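Local coordinates for protein neuraminidase (Influenza A virus, PDB 4GDI) that is a neuraminidase-like surface glycoprotein with a beta-propeller ectodomain, predicted to remove terminal sialic acids although its putative active site has diverged, at residues A220-L225 against P243-R248; M95-R100 against F124-Y129. All blocks are in the same frame, centred on the assembly; numbering follows the deposited sequence.

Interaction 1 of 2, residues A220-L225 against P243-R248. With CA (calcium ion), chain R.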
loop_
_atom_site.group_PDB
_atom_site.type_symbol
_atom_site.label_atom_id
_atom_site.label_comp_id
_atom_site.label_asym_id
_atom_site.label_seq_id
_atom_site.Cartn_x
_atom_site.Cartn_y
_atom_site.Cartn_z
ATOM N N ALA A 220 15.557 -1.582 42.940
ATOM C CA ALA A 220 14.681 -2.535 42.292
ATOM C C ALA A 220 13.232 -2.044 42.355
ATOM O O ALA A 220 12.341 -2.649 41.769
ATOM C CB ALA A 220 14.824 -3.921 42.953
ATOM N N LYS A 221 12.995 -0.955 43.078
ATOM C CA LYS A 221 11.741 -0.234 42.909
ATOM C C LYS A 221 11.959 0.654 41.696
ATOM O O LYS A 221 13.105 0.902 41.305
ATOM C CB LYS A 221 11.399 0.611 44.140
ATOM C CG LYS A 221 10.620 -0.141 45.217
ATOM C CD LYS A 221 10.522 0.685 46.495
ATOM C CE LYS A 221 9.733 -0.059 47.573
ATOM N NZ LYS A 221 9.508 0.791 48.772
ATOM N N ARG A 222 10.875 1.121 41.092
ATOM C CA ARG A 222 10.997 2.064 39.976
ATOM C C ARG A 222 10.714 3.452 40.499
ATOM O O ARG A 222 9.663 3.681 41.082
ATOM C CB ARG A 222 10.012 1.715 38.869
ATOM C CG ARG A 222 10.215 0.331 38.301
ATOM C CD ARG A 222 9.239 0.066 37.177
ATOM N NE ARG A 222 9.441 -1.229 36.543
ATOM C CZ ARG A 222 10.407 -1.485 35.663
ATOM N NH1 ARG A 222 11.275 -0.542 35.340
ATOM N NH2 ARG A 222 10.509 -2.693 35.114
ATOM N N PRO A 223 11.668 4.374 40.328
ATOM C CA PRO A 223 11.412 5.770 40.688
ATOM C C PRO A 223 10.356 6.389 39.769
ATOM O O PRO A 223 10.211 5.995 38.601
ATOM C CB PRO A 223 12.766 6.447 40.473
ATOM C CG PRO A 223 13.433 5.618 39.422
ATOM C CD PRO A 223 12.962 4.198 39.641
ATOM N N LEU A 224 9.629 7.360 40.295
ATOM C CA LEU A 224 8.551 8.002 39.553
ATOM C C LEU A 224 8.756 9.487 39.442
ATOM O O LEU A 224 9.236 10.141 40.369
ATOM C CB LEU A 224 7.217 7.750 40.248
ATOM C CG LEU A 224 6.894 6.271 40.398
ATOM C CD1 LEU A 224 5.672 6.087 41.263
ATOM C CD2 LEU A 224 6.682 5.639 39.018
ATOM N N LEU A 225 8.364 10.034 38.300
ATOM C CA LEU A 225 8.502 11.458 38.082
ATOM C C LEU A 225 7.126 12.041 37.773
ATOM O O LEU A 225 6.363 11.465 37.005
ATOM C CB LEU A 225 9.476 11.714 36.933
ATOM C CG LEU A 225 9.578 13.135 36.386
ATOM C CD1 LEU A 225 10.240 14.093 37.364
ATOM C CD2 LEU A 225 10.325 13.101 35.046
ATOM N N PRO A 243 8.833 -4.592 44.972
ATOM C CA PRO A 243 9.623 -3.989 43.886
ATOM C C PRO A 243 9.143 -4.489 42.524
ATOM O O PRO A 243 8.650 -5.606 42.477
ATOM C CB PRO A 243 11.047 -4.477 44.179
ATOM C CG PRO A 243 11.039 -4.827 45.627
ATOM C CD PRO A 243 9.678 -5.358 45.898
ATOM N N THR A 244 9.258 -3.699 41.448
ATOM C CA THR A 244 8.736 -4.145 40.157
ATOM C C THR A 244 9.756 -4.158 39.020
ATOM O O THR A 244 9.431 -4.558 37.903
ATOM C CB THR A 244 7.502 -3.318 39.692
ATOM O OG1 THR A 244 7.871 -1.948 39.470
ATOM C CG2 THR A 244 6.390 -3.395 40.711
ATOM N N ASP A 245 10.982 -3.739 39.297
ATOM C CA ASP A 245 12.047 -3.853 38.316
ATOM C C ASP A 245 12.375 -5.347 38.130
ATOM O O ASP A 245 11.941 -6.200 38.904
ATOM C CB ASP A 245 13.279 -3.101 38.810
ATOM C CG ASP A 245 14.195 -2.648 37.689
ATOM O OD1 ASP A 245 13.922 -2.945 36.500
ATOM O OD2 ASP A 245 15.200 -1.984 38.014
ATOM N N PHE A 246 13.101 -5.659 37.068
ATOM C CA PHE A 246 13.751 -6.950 36.947
ATOM C C PHE A 246 15.191 -6.718 36.525
ATOM O O PHE A 246 15.436 -6.072 35.508
ATOM C CB PHE A 246 13.059 -7.870 35.955
ATOM C CG PHE A 246 13.573 -9.283 36.022
ATOM C CD1 PHE A 246 14.760 -9.632 35.387
ATOM C CD2 PHE A 246 12.909 -10.240 36.771
ATOM C CE1 PHE A 246 15.267 -10.918 35.481
ATOM C CE2 PHE A 246 13.409 -11.536 36.868
ATOM C CZ PHE A 246 14.587 -11.870 36.216
ATOM N N PRO A 247 16.153 -7.262 37.298
ATOM C CA PRO A 247 15.931 -8.173 38.432
ATOM C C PRO A 247 15.444 -7.467 39.682
ATOM O O PRO A 247 15.367 -6.232 39.718
ATOM C CB PRO A 247 17.327 -8.757 38.685
ATOM C CG PRO A 247 18.257 -7.685 38.269
ATOM C CD PRO A 247 17.583 -6.956 37.117
ATOM N N ARG A 248 15.114 -8.253 40.705
ATOM C CA ARG A 248 14.696 -7.701 41.990
ATOM C C ARG A 248 14.824 -8.761 43.067
ATOM O O ARG A 248 14.961 -9.936 42.759
ATOM C CB ARG A 248 13.241 -7.224 41.936
ATOM C CG ARG A 248 12.232 -8.293 41.547
ATOM C CD ARG A 248 10.811 -7.787 41.788
ATOM N NE ARG A 248 9.775 -8.763 41.449
ATOM C CZ ARG A 248 9.393 -9.085 40.214
ATOM N NH1 ARG A 248 9.960 -8.524 39.142
ATOM N NH2 ARG A 248 8.431 -9.987 40.056
HETATM CA CA CA R . 17.206 -1.789 39.057
HETATM O O HOH W 1 14.079 0.554 38.864
HETATM O O HOH W 2 8.045 -3.926 35.345
HETATM O O HOH W 3 8.725 -0.616 41.828
HETATM O O HOH W 4 16.893 -4.075 39.792
#
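D245 joins the loop 243-248 to A220 through its backbone and to a calcium ion through its side chain. Its N donates to A220 O at 3.0 Å (N-H...O angle 157°), and the same carbonyl oxygen lies 3.3 Å from P243 CB. A220 CB packs on R248 CB, 3.8 Å away. D245 turns its carboxylate away from its own N (chi1 -155°), and OD2 binds the calcium at 2.3 Å; water 4, which donates to P247 O, and the carbonyl oxygens of N215, D219, G263 and G265 complete the site seen here. The other carboxylate oxygen, OD1, accepts from I267 N and, weakly, from F246 N. It also lies above one face of the R222 guanidinium, 3.7 Å from R222 NH2, a long salt bridge of charges alone in which no N-H points at the oxygen. R222 NH2 donates instead to I267 O and to water 2, which in turn donates to T244 O. Water 3 likewise links R222 N to T244 OG1, and the extended R222 chain crosses T244 at about a right angle. R248 NH1 meets D245 O in the guanidinium plane at 3.1 Å, while NH2 reaches T282 O. K221 NZ donates to three carbonyls, those of K257, P238 and N240. The contact lies just ahead of strand 224-228, with R222 and D245 against strand 208-214 and T244 and R248 against strand 277-281.

Interaction 2 of 2, residues M95-R100 against F124-Y129; sequences MILPGR and FIMIKY
At an interface between two neighbouring propeller sheets, L97 and P98 of strand 94-98 meet K128 and M126 of strand 124-129; a classic beta bulge, in which I96 and L97 both face L79 of strand 78-83, places the L97 end of its strand. L97 points at strand 124-129 and rests its branched end on the aliphatic part of K128: L97 CD1 is 4.1 Å from K128 CD, and L97 CD2 lies equally near that carbon. K128 leaves its strand with CG anti to the backbone N (chi1 -161°) and stays extended, which carries its methylene chain obliquely past the leucine and leaves NZ 3.8 Å from I96 O. Beside this pair, the M126 methyl CE approaches P98 CG to 3.9 Å, the two side chains crossing at about a right angle, and comes within 4.4 Å of L97 CD2. No hydrogen bond joins the segments, whose strand axes run at 150° and approach to 9.6 Å, the spacing of side-chain packing between sheets. P98 O is taken by N117 ND2. Strand 124-129 is held between strands 111-117 and 132-138, with M126 also touching V115 and T136, whereas strand 94-98 pairs with 78-83; a second subunit adds T24 against P98 and P23 against M126.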
loop_
_atom_site.group_PDB
_atom_site.type_symbol
_atom_site.label_atom_id
_atom_site.label_comp_id
_atom_site.label_asym_id
_atom_site.label_seq_id
_atom_site.Cartn_x
_atom_site.Cartn_y
_atom_site.Cartn_z
ATOM N N MET A 95 11.542 3.711 6.974
ATOM C CA MET A 95 12.734 4.179 7.674
ATOM C C MET A 95 12.595 5.687 7.901
ATOM O O MET A 95 12.314 6.422 6.967
ATOM C CB MET A 95 13.997 3.870 6.874
ATOM C CG MET A 95 15.273 4.331 7.569
ATOM S SD MET A 95 16.684 4.431 6.440
ATOM C CE MET A 95 17.228 2.735 6.361
ATOM N N ILE A 96 12.771 6.134 9.142
ATOM C CA ILE A 96 12.543 7.539 9.500
ATOM C C ILE A 96 13.826 8.363 9.614
ATOM O O ILE A 96 13.944 9.413 8.987
ATOM C CB ILE A 96 11.769 7.659 10.827
ATOM C CG1 ILE A 96 10.379 7.015 10.693
ATOM C CG2 ILE A 96 11.618 9.130 11.220
ATOM C CD1 ILE A 96 9.630 6.920 11.986
ATOM N N LEU A 97 14.759 7.899 10.444
ATOM C CA LEU A 97 16.035 8.579 10.693
ATOM C C LEU A 97 17.046 7.548 11.188
ATOM O O LEU A 97 16.655 6.500 11.695
ATOM C CB LEU A 97 15.881 9.661 11.777
ATOM C CG LEU A 97 15.274 11.027 11.429
ATOM C CD1 LEU A 97 15.030 11.781 12.697
ATOM C CD2 LEU A 97 16.176 11.855 10.509
ATOM N N PRO A 98 18.348 7.845 11.060
ATOM C CA PRO A 98 19.344 7.035 11.767
ATOM C C PRO A 98 19.248 7.307 13.266
ATOM O O PRO A 98 18.979 8.448 13.652
ATOM C CB PRO A 98 20.682 7.552 11.226
ATOM C CG PRO A 98 20.390 8.905 10.704
ATOM C CD PRO A 98 18.968 8.909 10.246
ATOM N N GLY A 99 19.443 6.287 14.089
ATOM C CA GLY A 99 19.376 6.460 15.532
ATOM C C GLY A 99 19.600 5.181 16.316
ATOM O O GLY A 99 19.241 4.096 15.847
ATOM N N ARG A 100 20.198 5.326 17.504
ATOM C CA ARG A 100 20.451 4.205 18.416
ATOM C C ARG A 100 19.390 4.157 19.520
ATOM O O ARG A 100 19.086 3.094 20.069
ATOM C CB ARG A 100 21.827 4.345 19.071
ATOM C CG ARG A 100 22.968 4.599 18.093
ATOM C CD ARG A 100 24.284 4.819 18.836
ATOM N NE ARG A 100 24.870 3.565 19.291
ATOM C CZ ARG A 100 25.763 2.859 18.603
ATOM N NH1 ARG A 100 26.194 3.279 17.417
ATOM N NH2 ARG A 100 26.235 1.727 19.108
ATOM N N PHE A 124 25.053 12.954 19.807
ATOM C CA PHE A 124 24.212 14.127 19.649
ATOM C C PHE A 124 22.773 13.703 19.371
ATOM O O PHE A 124 22.509 12.599 18.907
ATOM C CB PHE A 124 24.733 15.023 18.514
ATOM C CG PHE A 124 24.582 14.413 17.152
ATOM C CD1 PHE A 124 25.458 13.441 16.715
ATOM C CD2 PHE A 124 23.554 14.813 16.307
ATOM C CE1 PHE A 124 25.309 12.868 15.468
ATOM C CE2 PHE A 124 23.401 14.241 15.068
ATOM C CZ PHE A 124 24.281 13.270 14.645
ATOM N N ILE A 125 21.841 14.597 19.668
ATOM C CA ILE A 125 20.448 14.358 19.372
ATOM C C ILE A 125 20.009 15.302 18.261
ATOM O O ILE A 125 20.446 16.463 18.215
ATOM C CB ILE A 125 19.581 14.516 20.656
ATOM C CG1 ILE A 125 19.706 13.246 21.501
ATOM C CG2 ILE A 125 18.113 14.789 20.302
ATOM C CD1 ILE A 125 19.129 13.360 22.921
ATOM N N MET A 126 19.195 14.791 17.336
ATOM C CA MET A 126 18.512 15.663 16.393
ATOM C C MET A 126 17.006 15.445 16.466
ATOM O O MET A 126 16.518 14.354 16.807
ATOM C CB MET A 126 19.038 15.512 14.957
ATOM C CG MET A 126 18.996 14.133 14.376
ATOM S SD MET A 126 19.702 14.039 12.692
ATOM C CE MET A 126 20.013 12.280 12.666
ATOM N N ILE A 127 16.283 16.517 16.169
ATOM C CA ILE A 127 14.841 16.544 16.281
ATOM C C ILE A 127 14.285 16.890 14.921
ATOM O O ILE A 127 14.775 17.804 14.245
ATOM C CB ILE A 127 14.391 17.602 17.304
ATOM C CG1 ILE A 127 15.163 17.399 18.611
ATOM C CG2 ILE A 127 12.882 17.537 17.515
ATOM C CD1 ILE A 127 14.833 18.406 19.686
ATOM N N LYS A 128 13.269 16.140 14.520
ATOM C CA LYS A 128 12.556 16.386 13.274
ATOM C C LYS A 128 11.101 16.712 13.595
ATOM O O LYS A 128 10.470 16.036 14.421
ATOM C CB LYS A 128 12.653 15.134 12.402
ATOM C CG LYS A 128 12.366 15.328 10.930
ATOM C CD LYS A 128 12.724 14.050 10.181
ATOM C CE LYS A 128 12.137 14.008 8.773
ATOM N NZ LYS A 128 12.161 12.629 8.197
ATOM N N TYR A 129 10.574 17.761 12.973
ATOM C CA TYR A 129 9.156 18.075 13.094
ATOM C C TYR A 129 8.593 18.011 11.677
ATOM O O TYR A 129 9.027 18.748 10.803
ATOM C CB TYR A 129 8.956 19.461 13.711
ATOM C CG TYR A 129 7.526 19.773 14.038
ATOM C CD1 TYR A 129 6.885 19.135 15.085
ATOM C CD2 TYR A 129 6.808 20.707 13.302
ATOM C CE1 TYR A 129 5.577 19.414 15.393
ATOM C CE2 TYR A 129 5.497 20.995 13.605
ATOM C CZ TYR A 129 4.885 20.346 14.646
ATOM O OH TYR A 129 3.574 20.616 14.948
#

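Both contacts are largely buried, but they lie on opposite sides of the chain's centre, about 29 Å apart between centres, and share no strand. Interaction 1 joins two loop segments, one leading into strand 224-228, and its chemistry is polar: a calcium ion, ordered waters, a backbone hydrogen bond and a long salt bridge. Interaction 2 instead brings together strands from two different sheets and relies on apolar side chains and a lysine's methylene chain. The surroundings differ as well. No other protein chain touches 220-225 or 243-248, whereas 95-100 and 124-129 lie beside a neighbouring subunit of the homotetramer.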